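Local coordinates for cGAS/DncV-like nucleotidyltransferase in E. coli homolog (Elizabethkingia meningoseptica ATCC 13253 = NBRC 12535, PDB 6E0O), which synthesizes cyclic dinucleotide second messengers from nucleoside triphosphates as the CD-NTase of a CBASS system that defends bacteria against phage, at residues Glu107-Arg110 with Asn111-Thr115; Glu118-Asn121 with Lys122-Gln125; Glu180-Gln184 with Thr185-Tyr189; Lys190-Val193 with Arg194-Lys197. All coordinates share one frame; numbering follows the deposited sequence.

Contact 1: Glu107-Arg110 with Asn111-Thr115; sequences EALR and NVFTT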
loop_
_atom_site.group_PDB
_atom_site.type_symbol
_atom_site.label_atom_id
_atom_site.label_comp_id
_atom_site.label_asym_id
_atom_site.label_seq_id
_atom_site.Cartn_x
_atom_site.Cartn_y
_atom_site.Cartn_z
ATOM N N GLU A 107 -17.081 2.206 17.771
ATOM C CA GLU A 107 -17.809 1.645 18.905
ATOM C C GLU A 107 -17.721 0.127 18.914
ATOM O O GLU A 107 -17.471 -0.484 19.958
ATOM C CB GLU A 107 -19.259 2.099 18.805
ATOM C CG GLU A 107 -20.154 1.690 19.919
ATOM C CD GLU A 107 -21.484 2.416 19.843
ATOM O OE1 GLU A 107 -21.479 3.665 19.773
ATOM O OE2 GLU A 107 -22.528 1.736 19.836
ATOM N N ALA A 108 -17.940 -0.502 17.759
ATOM C CA ALA A 108 -17.848 -1.955 17.677
ATOM C C ALA A 108 -16.481 -2.432 18.135
ATOM O O ALA A 108 -16.370 -3.435 18.847
ATOM C CB ALA A 108 -18.124 -2.412 16.242
ATOM N N LEU A 109 -15.428 -1.714 17.742
ATOM C CA LEU A 109 -14.077 -2.103 18.119
ATOM C C LEU A 109 -13.815 -1.820 19.591
ATOM O O LEU A 109 -13.242 -2.657 20.295
ATOM C CB LEU A 109 -13.081 -1.392 17.210
ATOM C CG LEU A 109 -13.166 -1.807 15.733
ATOM C CD1 LEU A 109 -12.359 -0.856 14.858
ATOM C CD2 LEU A 109 -12.676 -3.237 15.562
ATOM N N ARG A 110 -14.250 -0.662 20.085
ATOM C CA ARG A 110 -13.999 -0.328 21.483
ATOM C C ARG A 110 -14.712 -1.291 22.428
ATOM O O ARG A 110 -14.197 -1.598 23.510
ATOM C CB ARG A 110 -14.454 1.101 21.762
ATOM C CG ARG A 110 -14.005 1.603 23.114
ATOM C CD ARG A 110 -14.104 3.095 23.301
ATOM N NE ARG A 110 -13.619 3.871 22.198
ATOM C CZ ARG A 110 -12.328 4.037 22.025
ATOM N NH1 ARG A 110 -11.868 4.755 21.028
ATOM N NH2 ARG A 110 -11.480 3.452 22.873
ATOM N N ASN A 111 -15.885 -1.797 22.035
ATOM C CA ASN A 111 -16.602 -2.714 22.913
ATOM C C ASN A 111 -15.773 -3.946 23.214
ATOM O O ASN A 111 -15.921 -4.531 24.291
ATOM C CB ASN A 111 -17.928 -3.145 22.292
ATOM C CG ASN A 111 -18.962 -2.064 22.330
ATOM O OD1 ASN A 111 -18.883 -1.153 23.153
ATOM N ND2 ASN A 111 -19.951 -2.158 21.451
ATOM N N VAL A 112 -14.902 -4.344 22.284
ATOM C CA VAL A 112 -14.074 -5.544 22.415
ATOM C C VAL A 112 -12.664 -5.214 22.867
ATOM O O VAL A 112 -12.125 -5.857 23.766
ATOM C CB VAL A 112 -14.052 -6.328 21.085
ATOM C CG1 VAL A 112 -13.022 -7.466 21.144
ATOM C CG2 VAL A 112 -15.438 -6.850 20.756
ATOM N N PHE A 113 -12.037 -4.228 22.235
ATOM C CA PHE A 113 -10.618 -3.958 22.432
ATOM C C PHE A 113 -10.356 -2.783 23.361
ATOM O O PHE A 113 -9.187 -2.469 23.617
ATOM C CB PHE A 113 -9.944 -3.714 21.078
ATOM C CG PHE A 113 -10.099 -4.849 20.118
ATOM C CD1 PHE A 113 -9.360 -5.997 20.278
ATOM C CD2 PHE A 113 -10.978 -4.769 19.052
ATOM C CE1 PHE A 113 -9.494 -7.047 19.397
ATOM C CE2 PHE A 113 -11.115 -5.818 18.163
ATOM C CZ PHE A 113 -10.382 -6.957 18.346
ATOM N N THR A 114 -11.415 -2.129 23.846
ATOM C CA THR A 114 -11.364 -1.049 24.828
ATOM C C THR A 114 -10.217 -0.082 24.566
ATOM O O THR A 114 -10.211 0.603 23.536
ATOM C CB THR A 114 -11.397 -1.594 26.266
ATOM O OG1 THR A 114 -10.175 -2.266 26.592
ATOM C CG2 THR A 114 -12.564 -2.573 26.444
ATOM N N THR A 115 -9.249 -0.019 25.477
ATOM C CA THR A 115 -8.243 1.033 25.444
ATOM C C THR A 115 -7.244 0.882 24.306
ATOM O O THR A 115 -6.461 1.809 24.081
ATOM C CB THR A 115 -7.509 1.077 26.785
ATOM O OG1 THR A 115 -6.941 -0.212 27.055
ATOM C CG2 THR A 115 -8.471 1.452 27.901
HETATM O O HOH W 1 -22.392 -0.716 20.525
#
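The carbonyl oxygen of L109 is gripped by two backbone amides. F113 N reaches L109 O at 2.8 Å, almost straight at hydrogen (170°), whereas V112 N comes to the same oxygen L109 O at 3.1 Å from well above the carbonyl plane and so takes no lone pair. Two residues earlier N111 N bonds E107 O, and one residue after L109, R110 O accepts from T114 N at 2.9 Å. The angle at hydrogen there is only 136°, which fits the change of course: T114 has positive phi and is the first residue to leave helical geometry. These bonds finish helix 98-113 of the nucleotidyltransferase domain.

On the buried side of the helix, L109 CD2 lies 4.0 Å from CE2 of F113, the two side chains meeting at a slant. They pack on helix 21-38 and on V126 of strand 124-126. V112 CG1 sits over the centre of one face of the F113 ring, 3.7 Å above its plane.

The exposed side is polar. E107 and N111 run side by side with their carboxylate and amide planes turned 50° apart. A water joins them, donating to E107 OE2 at 2.6 Å and accepting from N111 ND2 at 3.0 Å. R110 has CG anti to the backbone N and a bend at chi3; its NH2 passes T114 O without a hydrogen-bonding angle and bonds V117 O weakly, while NH1 makes a salt bridge with E106 OE2.

Contact 2: Glu118-Asn121 with Lys122-Gln125; sequences ERKN and KCIQ. With nucleotides of chain B.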
loop_
_atom_site.group_PDB
_atom_site.type_symbol
_atom_site.label_atom_id
_atom_site.label_comp_id
_atom_site.label_asym_id
_atom_site.label_seq_id
_atom_site.Cartn_x
_atom_site.Cartn_y
_atom_site.Cartn_z
ATOM N N GLU A 118 -7.878 3.456 18.924
ATOM C CA GLU A 118 -7.554 4.865 18.753
ATOM C C GLU A 118 -8.054 5.322 17.392
ATOM O O GLU A 118 -7.636 4.793 16.359
ATOM C CB GLU A 118 -6.043 5.093 18.860
ATOM C CG GLU A 118 -5.447 4.625 20.174
ATOM C CD GLU A 118 -3.953 4.862 20.261
ATOM O OE1 GLU A 118 -3.348 4.484 21.285
ATOM O OE2 GLU A 118 -3.380 5.427 19.304
ATOM N N ARG A 119 -8.929 6.315 17.385
ATOM C CA ARG A 119 -9.389 6.883 16.131
ATOM C C ARG A 119 -8.264 7.672 15.482
ATOM O O ARG A 119 -7.580 8.462 16.141
ATOM C CB ARG A 119 -10.582 7.791 16.383
ATOM C CG ARG A 119 -11.094 8.431 15.124
ATOM C CD ARG A 119 -12.425 9.078 15.362
ATOM N NE ARG A 119 -12.920 9.753 14.172
ATOM C CZ ARG A 119 -14.183 9.712 13.768
ATOM N NH1 ARG A 119 -15.074 8.991 14.442
ATOM N NH2 ARG A 119 -14.549 10.364 12.674
ATOM N N LYS A 120 -8.075 7.454 14.187
ATOM C CA LYS A 120 -7.087 8.166 13.391
ATOM C C LYS A 120 -7.785 8.899 12.248
ATOM O O LYS A 120 -8.986 8.747 12.023
ATOM C CB LYS A 120 -6.014 7.211 12.862
ATOM C CG LYS A 120 -5.319 6.401 13.933
ATOM C CD LYS A 120 -4.495 7.259 14.871
ATOM C CE LYS A 120 -3.947 6.416 16.016
ATOM N NZ LYS A 120 -3.127 7.206 16.973
ATOM N N ASN A 121 -7.004 9.678 11.497
ATOM C CA ASN A 121 -7.582 10.541 10.473
ATOM C C ASN A 121 -8.300 9.739 9.392
ATOM O O ASN A 121 -9.354 10.164 8.897
ATOM C CB ASN A 121 -6.480 11.402 9.860
ATOM C CG ASN A 121 -7.026 12.499 8.972
ATOM O OD1 ASN A 121 -8.048 13.113 9.281
ATOM N ND2 ASN A 121 -6.350 12.749 7.859
ATOM N N LYS A 122 -7.742 8.587 9.006
ATOM C CA LYS A 122 -8.246 7.820 7.873
ATOM C C LYS A 122 -8.675 6.411 8.250
ATOM O O LYS A 122 -9.042 5.635 7.361
ATOM C CB LYS A 122 -7.202 7.756 6.754
ATOM C CG LYS A 122 -6.900 9.095 6.113
ATOM C CD LYS A 122 -5.887 8.984 4.981
ATOM C CE LYS A 122 -5.369 10.354 4.571
ATOM N NZ LYS A 122 -4.293 10.258 3.554
ATOM N N CYS A 123 -8.672 6.066 9.535
ATOM C CA CYS A 123 -8.962 4.702 9.960
ATOM C C CYS A 123 -9.213 4.697 11.459
ATOM O O CYS A 123 -9.095 5.723 12.134
ATOM C CB CYS A 123 -7.798 3.775 9.602
ATOM S SG CYS A 123 -6.258 4.138 10.493
ATOM N N ILE A 124 -9.570 3.522 11.972
ATOM C CA ILE A 124 -9.588 3.247 13.404
ATOM C C ILE A 124 -8.443 2.274 13.675
ATOM O O ILE A 124 -8.420 1.162 13.135
ATOM C CB ILE A 124 -10.924 2.646 13.866
ATOM C CG1 ILE A 124 -12.131 3.484 13.445
ATOM C CG2 ILE A 124 -10.851 2.443 15.370
ATOM C CD1 ILE A 124 -12.191 4.863 14.029
ATOM N N GLN A 125 -7.496 2.677 14.508
ATOM C CA GLN A 125 -6.378 1.813 14.845
ATOM C C GLN A 125 -6.747 0.939 16.029
ATOM O O GLN A 125 -7.319 1.415 17.012
ATOM C CB GLN A 125 -5.160 2.665 15.191
ATOM C CG GLN A 125 -3.889 1.905 15.450
ATOM C CD GLN A 125 -2.720 2.846 15.646
ATOM O OE1 GLN A 125 -2.269 3.061 16.764
ATOM N NE2 GLN A 125 -2.245 3.433 14.558
ATOM P P A B 2 -1.608 7.014 5.595
ATOM O OP1 A B 2 -2.569 7.933 4.930
ATOM O OP2 A B 2 -0.910 7.462 6.831
ATOM O "O5'" A B 2 -2.389 5.668 5.944
ATOM C "C5'" A B 2 -3.241 5.580 7.084
ATOM C "C4'" A B 2 -4.275 4.493 6.924
ATOM O "O4'" A B 2 -5.222 4.900 5.901
ATOM C "C3'" A B 2 -3.727 3.137 6.487
ATOM O "O3'" A B 2 -4.480 2.084 7.087
ATOM C "C2'" A B 2 -3.946 3.146 4.980
ATOM O "O2'" A B 2 -4.081 1.866 4.394
ATOM C "C1'" A B 2 -5.230 3.961 4.845
ATOM N N9 A B 2 -5.299 4.704 3.586
ATOM C C8 A B 2 -4.593 5.837 3.255
ATOM N N7 A B 2 -4.847 6.288 2.053
ATOM C C5 A B 2 -5.774 5.384 1.551
ATOM C C6 A B 2 -6.439 5.295 0.313
ATOM N N6 A B 2 -6.287 6.153 -0.697
ATOM N N1 A B 2 -7.298 4.276 0.165
ATOM C C2 A B 2 -7.473 3.398 1.151
ATOM N N3 A B 2 -6.909 3.373 2.358
ATOM C C4 A B 2 -6.062 4.405 2.491
#
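K120 and C123 close the turn of a beta hairpin formed by strands 117-119 and 124-126: K120 N donates to C123 O at 2.9 Å. Next come R119 and I124, a non-hydrogen-bonded antiparallel pair, then E118 and Q125, a hydrogen-bonded pair with Q125 N to E118 O at 2.8 Å and E118 N approaching Q125 O in the carbonyl plane.

The tightly packed part is buried. I124 lies under K102, E106 and L109 of helix 98-113, its CD1 3.9 Å from R119 CG; the R119 guanidinium continues to a salt bridge with D162. C123 SG sits 3.9 Å from K120 CB and packs on D136, a probable magnesium ligand. By contrast, E118, K120 and Q125 are each only partly buried. Bent at chi2 (-66°), the K120 chain crosses the Q125 amide, CE 3.7 Å from Q125 NE2, and brings NZ to E118 OE2 in a 2.9 Å salt bridge. Q125 OE1 is held by N127.

At the tip, N121 and K122 probably belong to the ATP site. N121 OD1 is fixed by the D163 backbone, and the extended K122 chain runs beside A2 of chain B, its NZ donating to phosphate oxygen OP1 at 3.2 Å.

Contact 3: Glu180-Gln184 with Thr185-Tyr189; sequences EKTNQ and TYRLY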
loop_
_atom_site.group_PDB
_atom_site.type_symbol
_atom_site.label_atom_id
_atom_site.label_comp_id
_atom_site.label_asym_id
_atom_site.label_seq_id
_atom_site.Cartn_x
_atom_site.Cartn_y
_atom_site.Cartn_z
ATOM N N GLU A 180 0.276 -9.406 -11.510
ATOM C CA GLU A 180 0.592 -9.735 -12.895
ATOM C C GLU A 180 2.001 -9.273 -13.269
ATOM O O GLU A 180 2.771 -10.021 -13.890
ATOM C CB GLU A 180 -0.458 -9.112 -13.816
ATOM C CG GLU A 180 -0.268 -9.439 -15.285
ATOM C CD GLU A 180 -0.598 -10.879 -15.632
ATOM O OE1 GLU A 180 -1.281 -11.551 -14.835
ATOM O OE2 GLU A 180 -0.162 -11.341 -16.705
ATOM N N LYS A 181 2.361 -8.042 -12.909
ATOM C CA LYS A 181 3.683 -7.553 -13.280
ATOM C C LYS A 181 4.778 -8.379 -12.621
ATOM O O LYS A 181 5.780 -8.724 -13.266
ATOM C CB LYS A 181 3.858 -6.076 -12.951
ATOM C CG LYS A 181 5.168 -5.535 -13.508
ATOM C CD LYS A 181 5.373 -4.087 -13.129
ATOM C CE LYS A 181 6.649 -3.499 -13.717
ATOM N NZ LYS A 181 6.489 -3.243 -15.175
ATOM N N THR A 182 4.621 -8.715 -11.337
ATOM C CA THR A 182 5.667 -9.517 -10.707
ATOM C C THR A 182 5.758 -10.889 -11.363
ATOM O O THR A 182 6.854 -11.424 -11.557
ATOM C CB THR A 182 5.491 -9.563 -9.185
ATOM O OG1 THR A 182 6.797 -9.420 -8.604
ATOM C CG2 THR A 182 4.842 -10.815 -8.696
ATOM N N ASN A 183 4.623 -11.444 -11.761
ATOM C CA ASN A 183 4.642 -12.733 -12.440
ATOM C C ASN A 183 5.344 -12.675 -13.785
ATOM O O ASN A 183 5.853 -13.703 -14.238
ATOM C CB ASN A 183 3.216 -13.257 -12.593
ATOM C CG ASN A 183 2.605 -13.695 -11.267
ATOM O OD1 ASN A 183 3.293 -13.809 -10.256
ATOM N ND2 ASN A 183 1.307 -13.941 -11.274
ATOM N N GLN A 184 5.394 -11.506 -14.417
ATOM C CA GLN A 184 6.018 -11.357 -15.723
ATOM C C GLN A 184 7.470 -10.918 -15.657
ATOM O O GLN A 184 8.135 -10.894 -16.696
ATOM C CB GLN A 184 5.276 -10.300 -16.532
ATOM C CG GLN A 184 3.893 -10.694 -16.957
ATOM C CD GLN A 184 3.105 -9.516 -17.464
ATOM O OE1 GLN A 184 3.369 -8.370 -17.091
ATOM N NE2 GLN A 184 2.129 -9.783 -18.312
ATOM N N THR A 185 7.973 -10.544 -14.490
ATOM C CA THR A 185 9.307 -9.977 -14.353
ATOM C C THR A 185 10.219 -10.851 -13.502
ATOM O O THR A 185 11.084 -10.344 -12.788
ATOM C CB THR A 185 9.244 -8.564 -13.776
ATOM O OG1 THR A 185 8.506 -8.578 -12.541
ATOM C CG2 THR A 185 8.620 -7.598 -14.760
ATOM N N TYR A 186 10.053 -12.168 -13.576
ATOM C CA TYR A 186 10.889 -13.079 -12.804
ATOM C C TYR A 186 10.757 -12.808 -11.307
ATOM O O TYR A 186 11.701 -13.014 -10.539
ATOM C CB TYR A 186 12.352 -12.999 -13.255
ATOM C CG TYR A 186 12.507 -13.075 -14.751
ATOM C CD1 TYR A 186 12.347 -14.280 -15.422
ATOM C CD2 TYR A 186 12.803 -11.945 -15.496
ATOM C CE1 TYR A 186 12.484 -14.360 -16.788
ATOM C CE2 TYR A 186 12.943 -12.016 -16.870
ATOM C CZ TYR A 186 12.782 -13.231 -17.507
ATOM O OH TYR A 186 12.914 -13.323 -18.870
ATOM N N ARG A 187 9.581 -12.330 -10.885
ATOM C CA ARG A 187 9.274 -11.994 -9.497
ATOM C C ARG A 187 10.050 -10.771 -9.021
ATOM O O ARG A 187 10.016 -10.434 -7.833
ATOM C CB ARG A 187 9.441 -13.206 -8.573
ATOM C CG ARG A 187 8.769 -14.469 -9.160
ATOM C CD ARG A 187 8.324 -15.480 -8.085
ATOM N NE ARG A 187 7.424 -14.797 -7.167
ATOM C CZ ARG A 187 6.168 -14.456 -7.441
ATOM N NH1 ARG A 187 5.606 -14.774 -8.603
ATOM N NH2 ARG A 187 5.472 -13.772 -6.548
ATOM N N LEU A 188 10.686 -10.042 -9.934
ATOM C CA LEU A 188 11.541 -8.935 -9.533
ATOM C C LEU A 188 10.777 -7.637 -9.291
ATOM O O LEU A 188 11.279 -6.795 -8.552
ATOM C CB LEU A 188 12.680 -8.745 -10.536
ATOM C CG LEU A 188 13.680 -9.901 -10.552
ATOM C CD1 LEU A 188 14.584 -9.780 -11.767
ATOM C CD2 LEU A 188 14.501 -9.936 -9.274
ATOM N N TYR A 189 9.580 -7.454 -9.859
ATOM C CA TYR A 189 8.845 -6.214 -9.599
ATOM C C TYR A 189 8.670 -5.991 -8.088
ATOM O O TYR A 189 9.089 -4.963 -7.535
ATOM C CB TYR A 189 7.489 -6.197 -10.335
ATOM C CG TYR A 189 6.556 -5.144 -9.778
ATOM C CD1 TYR A 189 6.927 -3.806 -9.763
ATOM C CD2 TYR A 189 5.333 -5.491 -9.224
ATOM C CE1 TYR A 189 6.110 -2.850 -9.214
ATOM C CE2 TYR A 189 4.505 -4.528 -8.667
ATOM C CZ TYR A 189 4.897 -3.213 -8.670
ATOM O OH TYR A 189 4.070 -2.268 -8.104
HETATM O O HOH W 2 7.649 -10.809 -6.486
HETATM O O HOH W 3 2.829 -13.210 -7.583
#
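The Y189 ring receives the aliphatic chain of K181 on one face, in a CH-pi contact: K181 CD lies 3.6 Å above the ring plane, offset toward the rim, with the two side chains crossing at about a right angle. The second flat group, the R187 guanidinium, is met at its edge by N183 OD1 and by a water in its plane, while T182 CG2 approaches obliquely, 3.7 Å from R187 NH2. Both groups belong to a tight connection between two helices, in which helix 171-184 passes through a type I' beta turn, T185 to L188, into helix 188-205 with R187 at its N-cap position.

The N183 and R187 side chains run alongside each other, their planes 48° apart. R187 NH1 donates to N183 OD1 at 3.0 Å, and the water links that same oxygen to R187 NH2. The R187 chain reaches back to the preceding helix through a bend at chi3 (57°).

T182 O accepts from R187 N at 3.0 Å and from T185 N at 3.3 Å, the latter from above the carbonyl plane. T182 OG1 receives K190 N and shares a second water with R187 O. At their far ends K181 NZ bonds N228 and Y189 OH bonds the backbone of E220, tying the turn to helix 216-224 and the loop after it.

T185 OG1 works in both directions: set between its backbone N and carbonyl carbon (chi1 54°), it donates to K181 O at 2.8 Å and accepts from Y189 N at 3.1 Å.

Contact 4: Lys190-Val193 with Arg194-Lys197; sequences KRMV and RILK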
loop_
_atom_site.group_PDB
_atom_site.type_symbol
_atom_site.label_atom_id
_atom_site.label_comp_id
_atom_site.label_asym_id
_atom_site.label_seq_id
_atom_site.Cartn_x
_atom_site.Cartn_y
_atom_site.Cartn_z
ATOM N N LYS A 190 8.061 -6.955 -7.386
ATOM C CA LYS A 190 7.817 -6.737 -5.962
ATOM C C LYS A 190 9.106 -6.804 -5.157
ATOM O O LYS A 190 9.225 -6.139 -4.128
ATOM C CB LYS A 190 6.775 -7.712 -5.412
ATOM C CG LYS A 190 5.380 -7.427 -5.946
ATOM C CD LYS A 190 4.312 -8.270 -5.296
ATOM C CE LYS A 190 2.944 -7.914 -5.855
ATOM N NZ LYS A 190 1.899 -8.768 -5.227
ATOM N N ARG A 191 10.080 -7.599 -5.607
ATOM C CA ARG A 191 11.369 -7.655 -4.922
ATOM C C ARG A 191 12.071 -6.306 -4.963
ATOM O O ARG A 191 12.658 -5.881 -3.964
ATOM C CB ARG A 191 12.212 -8.783 -5.516
ATOM C CG ARG A 191 11.666 -10.118 -5.084
ATOM C CD ARG A 191 12.333 -11.290 -5.730
ATOM N NE ARG A 191 11.568 -12.496 -5.424
ATOM C CZ ARG A 191 11.882 -13.705 -5.855
ATOM N NH1 ARG A 191 12.963 -13.868 -6.600
ATOM N NH2 ARG A 191 11.109 -14.732 -5.552
ATOM N N MET A 192 11.983 -5.604 -6.097
ATOM C CA MET A 192 12.554 -4.267 -6.199
ATOM C C MET A 192 11.775 -3.258 -5.356
ATOM O O MET A 192 12.378 -2.389 -4.716
ATOM C CB MET A 192 12.590 -3.839 -7.664
ATOM C CG MET A 192 13.581 -4.644 -8.495
ATOM S SD MET A 192 15.296 -4.435 -7.954
ATOM C CE MET A 192 15.855 -6.130 -7.832
ATOM N N VAL A 193 10.442 -3.370 -5.319
ATOM C CA VAL A 193 9.655 -2.532 -4.416
ATOM C C VAL A 193 10.133 -2.726 -2.985
ATOM O O VAL A 193 10.341 -1.760 -2.239
ATOM C CB VAL A 193 8.157 -2.850 -4.548
ATOM C CG1 VAL A 193 7.363 -2.219 -3.397
ATOM C CG2 VAL A 193 7.614 -2.387 -5.884
ATOM N N ARG A 194 10.292 -3.986 -2.570
ATOM C CA ARG A 194 10.716 -4.253 -1.201
ATOM C C ARG A 194 12.093 -3.662 -0.920
ATOM O O ARG A 194 12.313 -3.072 0.142
ATOM C CB ARG A 194 10.664 -5.748 -0.911
ATOM C CG ARG A 194 9.246 -6.286 -0.931
ATOM C CD ARG A 194 9.233 -7.775 -0.546
ATOM N NE ARG A 194 8.087 -8.465 -1.121
ATOM C CZ ARG A 194 8.155 -9.451 -2.012
ATOM N NH1 ARG A 194 9.324 -9.912 -2.447
ATOM N NH2 ARG A 194 7.038 -9.991 -2.466
ATOM N N ILE A 195 13.042 -3.814 -1.847
ATOM C CA ILE A 195 14.365 -3.226 -1.633
ATOM C C ILE A 195 14.249 -1.721 -1.428
ATOM O O ILE A 195 14.867 -1.149 -0.527
ATOM C CB ILE A 195 15.313 -3.555 -2.800
ATOM C CG1 ILE A 195 15.694 -5.028 -2.798
ATOM C CG2 ILE A 195 16.561 -2.677 -2.720
ATOM C CD1 ILE A 195 16.336 -5.486 -4.096
ATOM N N LEU A 196 13.481 -1.054 -2.283
ATOM C CA LEU A 196 13.353 0.392 -2.176
ATOM C C LEU A 196 12.617 0.811 -0.907
ATOM O O LEU A 196 12.912 1.874 -0.360
ATOM C CB LEU A 196 12.702 0.963 -3.436
ATOM C CG LEU A 196 13.604 0.879 -4.676
ATOM C CD1 LEU A 196 12.816 1.300 -5.912
ATOM C CD2 LEU A 196 14.846 1.732 -4.559
ATOM N N LYS A 197 11.671 -0.003 -0.424
ATOM C CA LYS A 197 11.057 0.275 0.874
ATOM C C LYS A 197 12.076 0.148 2.002
ATOM O O LYS A 197 12.075 0.951 2.944
ATOM C CB LYS A 197 9.850 -0.641 1.103
ATOM C CG LYS A 197 8.645 -0.297 0.222
ATOM C CD LYS A 197 7.462 -1.227 0.450
ATOM C CE LYS A 197 6.848 -1.065 1.822
ATOM N NZ LYS A 197 5.548 -1.794 1.918
#
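R194 N donates to K190 O at 2.9 Å, the first of four consecutive i to i+4 backbone bonds that make these two regular alpha-helical turns of helix 188-205. I195 N to R191 O and L196 N to M192 O follow at 3.0 Å each, and K197 N meets V193 O at 2.9 Å, nearly in line with the carbonyl bond.

Apolar contacts come next. M192 and I195 lie side by side pointing the same way, with M192 CE 3.8 Å from I195 CD1; both pack on L240 of helix 236-252. V193 and K197 are likewise aligned, V193 CG1 touching the K197 methylene CD at 4.0 Å, and V193 and L196 lean on helix 216-224.

Of the cationic groups, R194 lies back along the helix, its chain extended from CG to NE. K190 CB sits 3.7 Å above one face of its guanidinium, offset toward the rim, while R191 CG comes within 3.5 Å of R194 NH1. The like charges R191 NE and R194 NH1 are 4.5 Å apart, with R194 NH1 bonded to S12 O and R194 NE to N53 O. K190 NZ bonds N52 O.

Bent at chi3 (67°), K197 sends NZ to T54 O, S216 OG and a group of the bound ligand. Carbonyl oxygens thus satisfy N-H groups of K190 and R194 without neutralising them, and T54 O and S216 OG fix K197 NZ, consistent with a probable role in the GTP site.

Along the chain the four contacts stand in series, none nested in or crossing another. Contact 1 ends helix 98-113, and contact 2 follows two residues later, closing the hairpin of strands 117-119 and 124-126; the two touch where L109 CD1 meets I124 CG2 at 3.7 Å, joining the helix to the sheet. After the remaining strands, contact 3 turns helix 171-184 into helix 188-205, and contact 4 is the following stretch of that second helix. These two meet through T182 OG1 and K190 N, 3.0 Å apart. The pairs lie on opposite sides of the chain's centre, contacts 2 and 4 having centres about 27 Å apart, and both contribute residues to the probable nucleotide sites.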